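Local coordinates for putative uncharacterized protein (Streptococcus suis, PDB 4XZ7), which probably acts as a transglutaminase, a transferase that joins protein side chains, and serves as an antiphagocytic virulence factor of the bacterium, at residues B[191-202]-B[270-278]. Residues are numbered along the deposited sequence; the frame is centred on the assembly and turned at random.
Sequences FIANDDLIHKLI and TAARAFNML
R273 leaves its helix with CG opposite the backbone N and then bends at chi2 (74°), laying its guanidinium beside D195 and against the edge of the F191 ring. The grip on D195 is side-on: NE of R273 donates to OD1 of D195 at 3.0 Å, and NH2 of R273 meets the syn lone pair of OD2 of D195 at 2.8 Å in an almost straight bond (174°). The two planar groups are nearly coplanar. An arginine suits this buried place because it has donors to spare: NH1 and NH2 also bond to the carbonyls of L374 and F376, while N377 binds OD2 of D195, so the guanidinium cannot easily turn. CZ of F191 lies over one face of that guanidinium, whose NH2 comes to the edge of the ring, 3.3 Å from CE2 of F191; the planes are 67° apart.

Next to the ion pair the contact turns apolar. I198 is a knob in the hole formed by T270, R273, A274 and M277; its CG2 rests on CB of A274 at 3.8 Å, where the small A274 lets the two backbones come nearest, and its CD1 reaches the aliphatic part of R273. M277, flexible and bent at chi3, brings CE to 3.5 Å from CD2 of H199 and also against CD1 of I202. The branched I202 fills the far end, CG2 meeting CD2 of L278 tip to tip.

Segments 191-202 and 270-277 cross steeply, their axes 10.0 Å apart at closest approach, where helix 188-205 packs against helix 264-277 of the transglutaminase-like sequence family. Helix 255-259 adjoins I198 and T270, helix 213-227 packs on L201 and A274, F107 of the second subunit meets F191, and strand 282-288 backs A272 and F275.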
loop_
_atom_site.group_PDB
_atom_site.type_symbol
_atom_site.label_atom_id
_atom_site.label_comp_id
_atom_site.label_asym_id
_atom_site.label_seq_id
_atom_site.Cartn_x
_atom_site.Cartn_y
_atom_site.Cartn_z
ATOM N N PHE B 191 3.884 18.178 11.097
ATOM C CA PHE B 191 5.312 18.479 11.101
ATOM C C PHE B 191 5.708 19.253 12.360
ATOM O O PHE B 191 6.730 18.953 12.999
ATOM C CB PHE B 191 5.711 19.266 9.848
ATOM C CG PHE B 191 7.196 19.501 9.726
ATOM C CD1 PHE B 191 8.011 18.559 9.123
ATOM C CD2 PHE B 191 7.780 20.661 10.232
ATOM C CE1 PHE B 191 9.380 18.765 9.011
ATOM C CE2 PHE B 191 9.144 20.876 10.131
ATOM C CZ PHE B 191 9.951 19.925 9.518
ATOM N N ILE B 192 4.899 20.244 12.718
ATOM C CA ILE B 192 5.118 20.992 13.948
ATOM C C ILE B 192 5.011 20.083 15.184
ATOM O O ILE B 192 5.809 20.207 16.115
ATOM C CB ILE B 192 4.131 22.159 14.059
ATOM C CG1 ILE B 192 4.401 23.159 12.932
ATOM C CG2 ILE B 192 4.263 22.846 15.409
ATOM C CD1 ILE B 192 3.249 24.097 12.658
ATOM N N ALA B 193 4.059 19.148 15.193
ATOM C CA ALA B 193 3.949 18.259 16.357
ATOM C C ALA B 193 5.180 17.345 16.465
ATOM O O ALA B 193 5.687 17.075 17.560
ATOM C CB ALA B 193 2.672 17.439 16.292
ATOM N N ASN B 194 5.677 16.890 15.321
ATOM C CA ASN B 194 6.936 16.155 15.313
ATOM C C ASN B 194 8.116 16.985 15.842
ATOM O O ASN B 194 8.953 16.476 16.600
ATOM C CB ASN B 194 7.246 15.646 13.912
ATOM C CG ASN B 194 8.254 14.518 13.926
ATOM O OD1 ASN B 194 7.999 13.461 14.491
ATOM N ND2 ASN B 194 9.413 14.748 13.325
ATOM N N ASP B 195 8.184 18.258 15.445
ATOM C CA ASP B 195 9.211 19.163 15.953
ATOM C C ASP B 195 9.092 19.297 17.462
ATOM O O ASP B 195 10.094 19.513 18.173
ATOM C CB ASP B 195 9.103 20.541 15.306
ATOM C CG ASP B 195 10.034 20.706 14.126
ATOM O OD1 ASP B 195 10.701 19.719 13.737
ATOM O OD2 ASP B 195 10.089 21.826 13.575
ATOM N N ASP B 196 7.867 19.159 17.960
ATOM C CA ASP B 196 7.681 19.186 19.404
ATOM C C ASP B 196 8.248 17.926 20.042
ATOM O O ASP B 196 8.940 18.003 21.056
ATOM C CB ASP B 196 6.210 19.346 19.784
ATOM C CG ASP B 196 6.034 19.673 21.259
ATOM O OD1 ASP B 196 6.379 20.814 21.666
ATOM O OD2 ASP B 196 5.573 18.784 22.008
ATOM N N LEU B 197 7.949 16.772 19.450
ATOM C CA LEU B 197 8.540 15.506 19.896
ATOM C C LEU B 197 10.076 15.554 19.956
ATOM O O LEU B 197 10.694 15.036 20.897
ATOM C CB LEU B 197 8.085 14.377 18.976
ATOM C CG LEU B 197 6.952 13.451 19.428
ATOM C CD1 LEU B 197 6.130 14.037 20.528
ATOM C CD2 LEU B 197 6.060 13.092 18.238
ATOM N N ILE B 198 10.688 16.192 18.961
ATOM C CA ILE B 198 12.139 16.341 18.930
ATOM C C ILE B 198 12.617 17.237 20.058
ATOM O O ILE B 198 13.596 16.914 20.739
ATOM C CB ILE B 198 12.611 16.919 17.590
ATOM C CG1 ILE B 198 12.297 15.931 16.467
ATOM C CG2 ILE B 198 14.088 17.207 17.624
ATOM C CD1 ILE B 198 12.472 16.526 15.115
ATOM N N HIS B 199 11.921 18.360 20.244
ATOM C CA HIS B 199 12.203 19.282 21.342
ATOM C C HIS B 199 12.200 18.531 22.672
ATOM O O HIS B 199 13.103 18.698 23.499
ATOM C CB HIS B 199 11.174 20.419 21.370
ATOM C CG HIS B 199 11.668 21.675 22.021
ATOM N ND1 HIS B 199 11.977 21.751 23.363
ATOM C CD2 HIS B 199 11.888 22.912 21.515
ATOM C CE1 HIS B 199 12.377 22.976 23.654
ATOM N NE2 HIS B 199 12.330 23.701 22.551
ATOM N N LYS B 200 11.195 17.688 22.870
ATOM C CA LYS B 200 11.120 16.898 24.091
ATOM C C LYS B 200 12.283 15.916 24.205
ATOM O O LYS B 200 12.794 15.693 25.308
ATOM C CB LYS B 200 9.788 16.155 24.164
ATOM C CG LYS B 200 8.662 17.000 24.750
ATOM C CD LYS B 200 7.299 16.344 24.572
ATOM C CE LYS B 200 6.198 17.236 25.127
ATOM N NZ LYS B 200 4.847 16.659 24.884
ATOM N N LEU B 201 12.711 15.324 23.086
ATOM C CA LEU B 201 13.907 14.470 23.154
ATOM C C LEU B 201 15.114 15.302 23.600
ATOM O O LEU B 201 15.948 14.828 24.366
ATOM C CB LEU B 201 14.205 13.783 21.815
ATOM C CG LEU B 201 13.208 12.739 21.319
ATOM C CD1 LEU B 201 13.597 12.245 19.933
ATOM C CD2 LEU B 201 13.133 11.573 22.298
ATOM N N ILE B 202 15.190 16.544 23.125
ATOM C CA ILE B 202 16.295 17.432 23.452
ATOM C C ILE B 202 16.293 17.754 24.940
ATOM O O ILE B 202 17.340 17.715 25.594
ATOM C CB ILE B 202 16.232 18.745 22.647
ATOM C CG1 ILE B 202 16.525 18.473 21.178
ATOM C CG2 ILE B 202 17.230 19.750 23.190
ATOM C CD1 ILE B 202 16.542 19.706 20.317
ATOM N N THR B 270 16.490 12.560 12.645
ATOM C CA THR B 270 16.068 13.149 13.908
ATOM C C THR B 270 17.231 13.906 14.559
ATOM O O THR B 270 17.046 14.994 15.105
ATOM C CB THR B 270 15.546 12.076 14.871
ATOM O OG1 THR B 270 14.403 11.456 14.288
ATOM C CG2 THR B 270 15.149 12.693 16.227
ATOM N N ALA B 271 18.425 13.332 14.485
ATOM C CA ALA B 271 19.592 13.984 15.065
ATOM C C ALA B 271 19.929 15.279 14.332
ATOM O O ALA B 271 20.238 16.278 14.961
ATOM C CB ALA B 271 20.796 13.044 15.066
ATOM N N ALA B 272 19.870 15.265 13.002
ATOM C CA ALA B 272 20.222 16.453 12.233
ATOM C C ALA B 272 19.244 17.563 12.561
ATOM O O ALA B 272 19.658 18.714 12.800
ATOM C CB ALA B 272 20.232 16.166 10.743
ATOM N N ARG B 273 17.953 17.213 12.594
ATOM C CA ARG B 273 16.927 18.199 12.943
ATOM C C ARG B 273 17.207 18.779 14.328
ATOM O O ARG B 273 17.264 19.999 14.492
ATOM C CB ARG B 273 15.524 17.590 12.900
ATOM C CG ARG B 273 14.408 18.599 13.086
ATOM C CD ARG B 273 14.204 19.462 11.844
ATOM N NE ARG B 273 13.075 20.376 12.002
ATOM C CZ ARG B 273 12.878 21.445 11.242
ATOM N NH1 ARG B 273 13.727 21.728 10.264
ATOM N NH2 ARG B 273 11.841 22.237 11.459
ATOM N N ALA B 274 17.404 17.903 15.311
ATOM C CA ALA B 274 17.720 18.326 16.682
ATOM C C ALA B 274 18.964 19.227 16.798
ATOM O O ALA B 274 18.974 20.185 17.565
ATOM C CB ALA B 274 17.894 17.112 17.555
ATOM N N PHE B 275 20.013 18.908 16.049
ATOM C CA PHE B 275 21.253 19.670 16.107
ATOM C C PHE B 275 21.090 21.061 15.506
ATOM O O PHE B 275 21.708 22.021 15.968
ATOM C CB PHE B 275 22.374 18.923 15.386
ATOM C CG PHE B 275 22.806 17.659 16.085
ATOM C CD1 PHE B 275 22.652 17.525 17.458
ATOM C CD2 PHE B 275 23.359 16.610 15.372
ATOM C CE1 PHE B 275 23.055 16.362 18.110
ATOM C CE2 PHE B 275 23.762 15.437 16.018
ATOM C CZ PHE B 275 23.606 15.317 17.386
ATOM N N ASN B 276 20.277 21.161 14.458
ATOM C CA ASN B 276 20.014 22.459 13.857
ATOM C C ASN B 276 19.243 23.313 14.856
ATOM O O ASN B 276 19.532 24.499 15.005
ATOM C CB ASN B 276 19.258 22.327 12.533
ATOM C CG ASN B 276 20.170 21.945 11.379
ATOM O OD1 ASN B 276 21.316 22.376 11.318
ATOM N ND2 ASN B 276 19.668 21.112 10.467
ATOM N N MET B 277 18.283 22.712 15.555
ATOM C CA MET B 277 17.587 23.421 16.620
ATOM C C MET B 277 18.571 23.942 17.675
ATOM O O MET B 277 18.417 25.051 18.186
ATOM C CB MET B 277 16.548 22.518 17.278
ATOM C CG MET B 277 15.307 22.264 16.423
ATOM S SD MET B 277 14.160 21.097 17.169
ATOM C CE MET B 277 13.781 21.906 18.720
ATOM N N LEU B 278 19.586 23.140 17.985
ATOM C CA LEU B 278 20.545 23.464 19.035
ATOM C C LEU B 278 21.640 24.418 18.569
ATOM O O LEU B 278 22.591 24.681 19.296
ATOM C CB LEU B 278 21.183 22.179 19.573
ATOM C CG LEU B 278 20.294 21.237 20.385
ATOM C CD1 LEU B 278 20.939 19.856 20.535
ATOM C CD2 LEU B 278 19.987 21.847 21.745
HETATM O O HOH W 1 12.530 13.383 13.454
#